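PDB 2PY5: DNA polymerase from Bacillus phage phi29, which replicates the viral DNA by protein-primed, strand-displacing synthesis with high processivity and fidelity, and proofreads through its 3'-5' exonuclease activity. Local coordinates for residues F[20-25]-F[67-72]; F[404-407]-F[411-414]; F[333-338]-F[440-445]. The protein carries 2 engineered substitutions. All coordinates share one frame; numbering follows the deposited sequence.

Contact 1 of 3, residues F[20-25]-F[67-72]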
# COMPACT_ATOMS: atom_id res chain seq x y z
N GLU F 20 20.19 6.81 -23.44
CA GLU F 20 20.80 6.31 -24.69
C GLU F 20 21.71 5.11 -24.44
O GLU F 20 22.24 4.53 -25.39
CB GLU F 20 21.63 7.41 -25.39
CG GLU F 20 21.42 8.80 -24.87
CD GLU F 20 22.15 9.05 -23.56
OE1 GLU F 20 21.48 9.30 -22.55
OE2 GLU F 20 23.40 8.97 -23.55
N ASP F 21 21.88 4.72 -23.18
CA ASP F 21 22.80 3.63 -22.86
C ASP F 21 22.44 3.01 -21.51
O ASP F 21 23.11 3.23 -20.49
CB ASP F 21 24.23 4.15 -22.85
CG ASP F 21 25.25 3.06 -22.67
OD1 ASP F 21 26.43 3.40 -22.47
OD2 ASP F 21 24.88 1.86 -22.73
N CYS F 22 21.35 2.26 -21.54
CA CYS F 22 20.75 1.69 -20.36
C CYS F 22 21.00 0.20 -20.31
O CYS F 22 20.55 -0.56 -21.18
CB CYS F 22 19.25 1.97 -20.39
SG CYS F 22 18.31 1.27 -19.06
N ARG F 23 21.74 -0.23 -19.29
CA ARG F 23 22.14 -1.62 -19.16
C ARG F 23 22.53 -1.96 -17.73
O ARG F 23 22.87 -1.10 -16.94
CB ARG F 23 23.30 -1.92 -20.10
CG ARG F 23 24.46 -1.02 -19.93
CD ARG F 23 25.56 -1.22 -20.99
NE ARG F 23 26.32 0.02 -21.08
CZ ARG F 23 27.23 0.43 -20.20
NH1 ARG F 23 27.60 -0.31 -19.17
NH2 ARG F 23 27.78 1.62 -20.35
N VAL F 24 22.50 -3.24 -17.42
CA VAL F 24 23.01 -3.76 -16.14
C VAL F 24 24.54 -3.66 -16.13
O VAL F 24 25.20 -4.11 -17.08
CB VAL F 24 22.55 -5.23 -15.96
CG1 VAL F 24 23.23 -5.89 -14.76
CG2 VAL F 24 21.03 -5.28 -15.81
N TRP F 25 25.10 -3.06 -15.08
CA TRP F 25 26.55 -3.08 -14.88
C TRP F 25 26.99 -3.99 -13.73
O TRP F 25 28.16 -4.30 -13.61
CB TRP F 25 27.15 -1.67 -14.72
CG TRP F 25 26.72 -0.89 -13.50
CD1 TRP F 25 25.75 0.06 -13.45
CD2 TRP F 25 27.29 -0.95 -12.18
NE1 TRP F 25 25.68 0.61 -12.19
CE2 TRP F 25 26.61 0.00 -11.39
CE3 TRP F 25 28.33 -1.69 -11.60
CZ2 TRP F 25 26.90 0.20 -10.04
CZ3 TRP F 25 28.63 -1.49 -10.25
CH2 TRP F 25 27.92 -0.55 -9.49
N GLY F 67 12.87 -6.28 -13.54
CA GLY F 67 12.12 -7.02 -14.53
C GLY F 67 12.19 -6.46 -15.93
O GLY F 67 12.19 -7.21 -16.90
N ALA F 68 12.24 -5.13 -16.05
CA ALA F 68 12.38 -4.49 -17.37
C ALA F 68 13.66 -4.94 -18.06
O ALA F 68 13.65 -5.22 -19.27
CB ALA F 68 12.36 -2.99 -17.23
N PHE F 69 14.74 -5.05 -17.29
CA PHE F 69 16.02 -5.47 -17.82
C PHE F 69 15.99 -6.93 -18.25
O PHE F 69 16.53 -7.30 -19.31
CB PHE F 69 17.16 -5.18 -16.83
CG PHE F 69 17.40 -3.72 -16.62
CD1 PHE F 69 16.60 -2.97 -15.75
CD2 PHE F 69 18.39 -3.06 -17.33
CE1 PHE F 69 16.81 -1.60 -15.60
CE2 PHE F 69 18.59 -1.72 -17.15
CZ PHE F 69 17.81 -1.00 -16.28
N ILE F 70 15.34 -7.77 -17.44
CA ILE F 70 15.21 -9.19 -17.72
C ILE F 70 14.41 -9.43 -18.99
O ILE F 70 14.81 -10.22 -19.84
CB ILE F 70 14.56 -9.90 -16.50
CG1 ILE F 70 15.53 -9.92 -15.32
CG2 ILE F 70 14.10 -11.32 -16.83
CD1 ILE F 70 14.88 -10.24 -14.02
N ILE F 71 13.27 -8.75 -19.12
CA ILE F 71 12.42 -8.93 -20.31
C ILE F 71 13.11 -8.40 -21.58
O ILE F 71 13.04 -9.03 -22.64
CB ILE F 71 11.00 -8.40 -20.10
CG1 ILE F 71 10.30 -9.21 -19.01
CG2 ILE F 71 10.18 -8.54 -21.39
CD1 ILE F 71 8.90 -8.72 -18.68
N ASN F 72 13.77 -7.24 -21.47
CA ASN F 72 14.58 -6.75 -22.58
C ASN F 72 15.59 -7.81 -23.04
O ASN F 72 15.81 -7.99 -24.23
CB ASN F 72 15.32 -5.45 -22.20
CG ASN F 72 14.49 -4.21 -22.48
OD1 ASN F 72 13.72 -3.74 -21.61
ND2 ASN F 72 14.61 -3.69 -23.67

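Contact 2 of 3, residues F[404-407]-F[411-414]. With nucleotides of chain B.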
# COMPACT_ATOMS: atom_id res chain seq x y z
N PRO F 404 3.91 -7.68 -22.01
CA PRO F 404 5.04 -6.91 -22.55
C PRO F 404 5.35 -7.25 -23.99
O PRO F 404 5.10 -8.37 -24.44
CB PRO F 404 6.19 -7.34 -21.68
CG PRO F 404 5.83 -8.71 -21.25
CD PRO F 404 4.37 -8.75 -21.11
N TYR F 405 5.91 -6.28 -24.71
CA TYR F 405 6.44 -6.51 -26.06
C TYR F 405 7.50 -5.47 -26.36
O TYR F 405 7.58 -4.45 -25.69
CB TYR F 405 5.31 -6.45 -27.09
CG TYR F 405 4.69 -5.09 -27.27
CD1 TYR F 405 5.10 -4.25 -28.29
CD2 TYR F 405 3.69 -4.67 -26.43
CE1 TYR F 405 4.51 -2.99 -28.45
CE2 TYR F 405 3.10 -3.43 -26.58
CZ TYR F 405 3.51 -2.60 -27.58
OH TYR F 405 2.91 -1.37 -27.71
N LEU F 406 8.35 -5.75 -27.35
CA LEU F 406 9.37 -4.78 -27.75
C LEU F 406 8.81 -3.88 -28.83
O LEU F 406 8.37 -4.34 -29.89
CB LEU F 406 10.64 -5.47 -28.26
CG LEU F 406 11.72 -5.93 -27.28
CD1 LEU F 406 13.01 -6.16 -28.08
CD2 LEU F 406 11.98 -4.97 -26.10
N LYS F 407 8.82 -2.58 -28.56
CA LYS F 407 8.41 -1.57 -29.53
C LYS F 407 9.47 -1.44 -30.64
O LYS F 407 10.57 -1.99 -30.53
CB LYS F 407 8.20 -0.22 -28.81
CG LYS F 407 7.14 -0.26 -27.72
CD LYS F 407 6.82 1.12 -27.12
CE LYS F 407 7.98 1.72 -26.35
NZ LYS F 407 7.59 3.01 -25.69
N ALA F 411 12.44 -0.44 -26.96
CA ALA F 411 11.99 -0.31 -25.56
C ALA F 411 10.73 -1.14 -25.33
O ALA F 411 10.00 -1.44 -26.28
CB ALA F 411 11.70 1.15 -25.21
N LEU F 412 10.49 -1.53 -24.08
CA LEU F 412 9.30 -2.27 -23.75
C LEU F 412 8.04 -1.41 -23.83
O LEU F 412 8.01 -0.27 -23.34
CB LEU F 412 9.40 -2.84 -22.33
CG LEU F 412 10.35 -4.02 -22.17
CD1 LEU F 412 10.37 -4.47 -20.73
CD2 LEU F 412 9.93 -5.18 -23.11
N GLY F 413 7.00 -1.99 -24.42
CA GLY F 413 5.65 -1.46 -24.36
C GLY F 413 4.77 -2.53 -23.74
O GLY F 413 5.23 -3.67 -23.52
N PHE F 414 3.53 -2.17 -23.44
CA PHE F 414 2.59 -3.07 -22.78
C PHE F 414 1.22 -2.96 -23.43
O PHE F 414 0.75 -1.85 -23.72
CB PHE F 414 2.53 -2.74 -21.30
CG PHE F 414 3.87 -2.82 -20.64
CD1 PHE F 414 4.74 -1.74 -20.66
CD2 PHE F 414 4.30 -3.99 -20.06
CE1 PHE F 414 5.99 -1.81 -20.09
CE2 PHE F 414 5.56 -4.08 -19.49
CZ PHE F 414 6.40 -3.00 -19.51
P DT B 5 -0.77 2.07 -19.02
OP1 DT B 5 -1.79 3.14 -19.07
OP2 DT B 5 -1.05 0.74 -19.61
O5' DT B 5 0.55 2.59 -19.76
C5' DT B 5 1.07 3.88 -19.49
C4' DT B 5 2.55 3.94 -19.83
O4' DT B 5 3.32 3.16 -18.88
C3' DT B 5 2.93 3.39 -21.19
O3' DT B 5 4.00 4.17 -21.71
C2' DT B 5 3.38 1.96 -20.90
C1' DT B 5 4.05 2.15 -19.55
N1 DT B 5 4.03 0.99 -18.63
C2 DT B 5 5.19 0.58 -18.01
O2 DT B 5 6.31 1.10 -18.16
N3 DT B 5 5.00 -0.49 -17.17
C4 DT B 5 3.83 -1.17 -16.90
O4 DT B 5 3.80 -2.10 -16.10
C5 DT B 5 2.65 -0.68 -17.56
C7 DT B 5 1.32 -1.32 -17.35
C6 DT B 5 2.80 0.37 -18.39
O HOH W 1 0.31 -1.01 -26.36

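Contact 3 of 3, residues F[333-338]-F[440-445]. With EDO (1,2-ethanediol), chain X.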
# COMPACT_ATOMS: atom_id res chain seq x y z
N LEU F 333 -24.07 6.42 4.02
CA LEU F 333 -25.35 7.07 3.71
C LEU F 333 -25.85 7.87 4.92
O LEU F 333 -26.30 9.02 4.79
CB LEU F 333 -26.38 6.02 3.29
CG LEU F 333 -27.78 6.58 3.05
CD1 LEU F 333 -27.79 7.57 1.88
CD2 LEU F 333 -28.77 5.45 2.80
N GLU F 334 -25.76 7.30 6.13
CA GLU F 334 -26.19 8.05 7.29
C GLU F 334 -25.29 9.26 7.57
O GLU F 334 -25.77 10.32 7.98
CB GLU F 334 -26.33 7.14 8.50
CG GLU F 334 -27.48 6.12 8.33
CD GLU F 334 -28.90 6.73 8.06
OE1 GLU F 334 -29.22 7.88 8.48
OE2 GLU F 334 -29.71 6.03 7.43
N LEU F 335 -23.98 9.11 7.34
CA LEU F 335 -23.08 10.26 7.46
C LEU F 335 -23.52 11.37 6.49
O LEU F 335 -23.55 12.55 6.85
CB LEU F 335 -21.64 9.86 7.16
CG LEU F 335 -20.92 9.18 8.32
CD1 LEU F 335 -19.65 8.50 7.80
CD2 LEU F 335 -20.60 10.18 9.43
N MET F 336 -23.82 10.98 5.26
CA MET F 336 -24.16 11.96 4.22
C MET F 336 -25.45 12.69 4.60
O MET F 336 -25.55 13.91 4.47
CB MET F 336 -24.34 11.26 2.88
CG MET F 336 -24.51 12.23 1.72
SD MET F 336 -24.80 11.42 0.14
CE MET F 336 -26.40 10.67 0.36
N LYS F 337 -26.45 11.92 5.03
CA LYS F 337 -27.74 12.51 5.38
C LYS F 337 -27.61 13.47 6.55
O LYS F 337 -28.34 14.47 6.61
CB LYS F 337 -28.79 11.41 5.66
CG LYS F 337 -29.13 10.59 4.44
CD LYS F 337 -30.03 9.40 4.75
CE LYS F 337 -31.48 9.74 4.67
NZ LYS F 337 -32.31 8.50 4.61
N GLU F 338 -26.69 13.21 7.48
CA GLU F 338 -26.47 14.12 8.60
C GLU F 338 -25.68 15.38 8.19
O GLU F 338 -25.97 16.47 8.65
CB GLU F 338 -25.74 13.45 9.76
CG GLU F 338 -25.50 14.42 10.90
CD GLU F 338 -24.90 13.83 12.15
OE1 GLU F 338 -24.74 12.60 12.23
OE2 GLU F 338 -24.59 14.63 13.07
N THR F 440 -15.34 6.28 12.01
CA THR F 440 -14.58 6.51 13.23
C THR F 440 -13.89 7.87 13.21
O THR F 440 -13.95 8.63 14.19
CB THR F 440 -13.55 5.43 13.43
OG1 THR F 440 -14.22 4.15 13.53
CG2 THR F 440 -12.73 5.69 14.69
N THR F 441 -13.21 8.15 12.10
CA THR F 441 -12.43 9.38 11.99
C THR F 441 -13.31 10.63 11.79
O THR F 441 -13.13 11.64 12.46
CB THR F 441 -11.42 9.20 10.87
OG1 THR F 441 -10.49 8.20 11.30
CG2 THR F 441 -10.70 10.53 10.51
N ILE F 442 -14.28 10.54 10.89
CA ILE F 442 -15.18 11.66 10.61
C ILE F 442 -15.96 12.07 11.86
O ILE F 442 -16.12 13.27 12.14
CB ILE F 442 -16.13 11.34 9.45
CG1 ILE F 442 -15.33 11.17 8.17
CG2 ILE F 442 -17.20 12.43 9.31
CD1 ILE F 442 -16.10 10.53 7.02
N THR F 443 -16.46 11.09 12.62
CA THR F 443 -17.27 11.43 13.79
C THR F 443 -16.45 12.12 14.90
O THR F 443 -16.93 13.06 15.53
CB THR F 443 -18.05 10.22 14.35
OG1 THR F 443 -17.15 9.18 14.72
CG2 THR F 443 -19.03 9.69 13.32
N ALA F 444 -15.20 11.69 15.08
CA ALA F 444 -14.32 12.34 16.06
C ALA F 444 -13.96 13.74 15.59
O ALA F 444 -14.02 14.68 16.35
CB ALA F 444 -13.07 11.51 16.30
N ALA F 445 -13.61 13.87 14.32
CA ALA F 445 -13.32 15.20 13.77
C ALA F 445 -14.50 16.15 13.91
O ALA F 445 -14.33 17.32 14.27
CB ALA F 445 -12.91 15.10 12.30
C1 EDO X . -21.39 13.54 14.58
O1 EDO X . -22.37 14.58 14.67
C2 EDO X . -20.92 13.13 15.98
O2 EDO X . -19.52 13.41 16.19

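Contact 1 of 3, residues F[20-25]-F[67-72]
The ring of F69 reaches from helix 63-76 to the chain that leads into strand 24-31, and lies against C22, the backbone of R23, and V24. The contact belongs to the 3'-5' exonuclease domain, where this helix packs on a mixed beta sheet. Its inner side is tight and apolar. C22 SG sits 3.6 Å from F69 CE2 and equally near CZ. C22 SG is 4.5 Å from the centroid of the F69 ring and 61° off the ring normal, an oblique sulfur-aromatic contact. Further along the ring, V24 CG2 rests 3.8 Å from F69 CD2 and also meets CB and CG. With V24 CG1 anti to the backbone N (chi1 171°), CG2 is the branch left facing the F69 ring. Between the two side chains, the R23 carbonyl carbon lies near F69 CE2. T15 and F65 also touch the F69 ring. T15 and F65 serve the exonuclease site, and F69 itself interacts with the primer terminal protein.

The outer side is looser and partly exposed. The R23 side chain leaves its backbone away from the helix and turns back to D21. T16 OG1 bonds to the backbone D21 O and R23 N, and R152 O takes a further bond from R23 NH2. The guanidinium grips D21 side-on: R23 NE meets D21 OD2 at 2.9 Å, and R23 NH2 meets D21 OD1 at 3.1 Å.

Contact 2 of 3, residues F[404-407]-F[411-414]
K407 lies along the backbone of the facing segment 411-414. Its CB is 3.3 Å from A411 O, and CG stays close to the same oxygen while nearing G413 N. CD passes G413 CA. The chain bends at chi3 (-66°), which turns CE to 3.6 Å from L412 O and close to A411 CB. NZ goes on to a salt bridge with a DNA phosphate.

Beneath this side chain the two strands form an antiparallel beta hairpin in TPR2. Y405 and G413 are its hydrogen-bonded pair: G413 N gives Y405 O a nearly straight bond of 2.8 Å, and Y405 N bonds back to G413 O. K407 N to A411 O adds a third bond near the turn. Y405 CG sits between the backbone N and the carbonyl carbon (chi1 68°), which lays the ring over G413 CA in a CH-pi contact, 22° off the ring normal. A water links Y405 OH to F414 O. On the other face of the hairpin, L406 CD2 meets L412 CD2 at 3.6 Å, and both leucines touch N72 of helix 63-76. P404 CB packs on F414 CE2. One face of the F414 ring meets the base of DT5 of chain B, with F414 CE1 3.3 Å from DT5 C2.

Contact 3 of 3, residues F[333-338]-F[440-445]
L335 and I442 each carry their gamma branch (CG and CG1) anti to the carbonyl carbon, with chi1 of -80° and -65°. Both chains run on extended, and their methyl ends meet between two helices. I442 CG2, anti to the backbone N, is the branch that meets L335 CD2. The contact is plain helix-helix packing in the polymerization region, between helix 330-339 and helix 427-447. It is a light touch through side-chain ends. The nearest CA atoms, of L335 and I442, are 8.6 Å apart.

The L335 branches divide the work. CD2 lies 4.1 Å from I442 CG2, and CD1 lies 4.2 Å from I442 CD1. L335 CD2 is also 4.2 Å from T443 CG2, at the more exposed border of the contact. T443 turns its hydroxyl back to its own helix, where OG1 bonds to Y439 O. F230 and T301, both in loops, also pack on I442.

A 1,2-ethanediol, probably from the crystallisation liquor, spans the helices beside this apolar patch. E338 reaches it with an extended side chain and also holds Y298 OH through OE2. The diol donates hydrogen bonds from O1 to E338 OE2 (2.7 Å) and from O2 to T443 O (2.7 Å).

Overall arrangement
Contacts 1 and 2 are neighbours, with centres 13 Å apart, and they touch. I71 of the helix in contact 1 packs on L412 of contact 2, with I71 CG2 3.8 Å from L412 CD2. The TPR2 hairpin thus rests on the exonuclease domain. The nearest DNA atom is about 4 Å from contact 1, while contact 2 touches DNA directly. Contact 3 lies on the opposite side of the chain's centre, about 50 Å from contact 1 and 47 Å from contact 2, centre to centre. Its T443 side chain is about 9 Å from that of V250, which binds catalytic magnesium. Strand 412-416 is followed in the chain by helix 427-447, and contact 2 lies inside the loop that contact 3 closes.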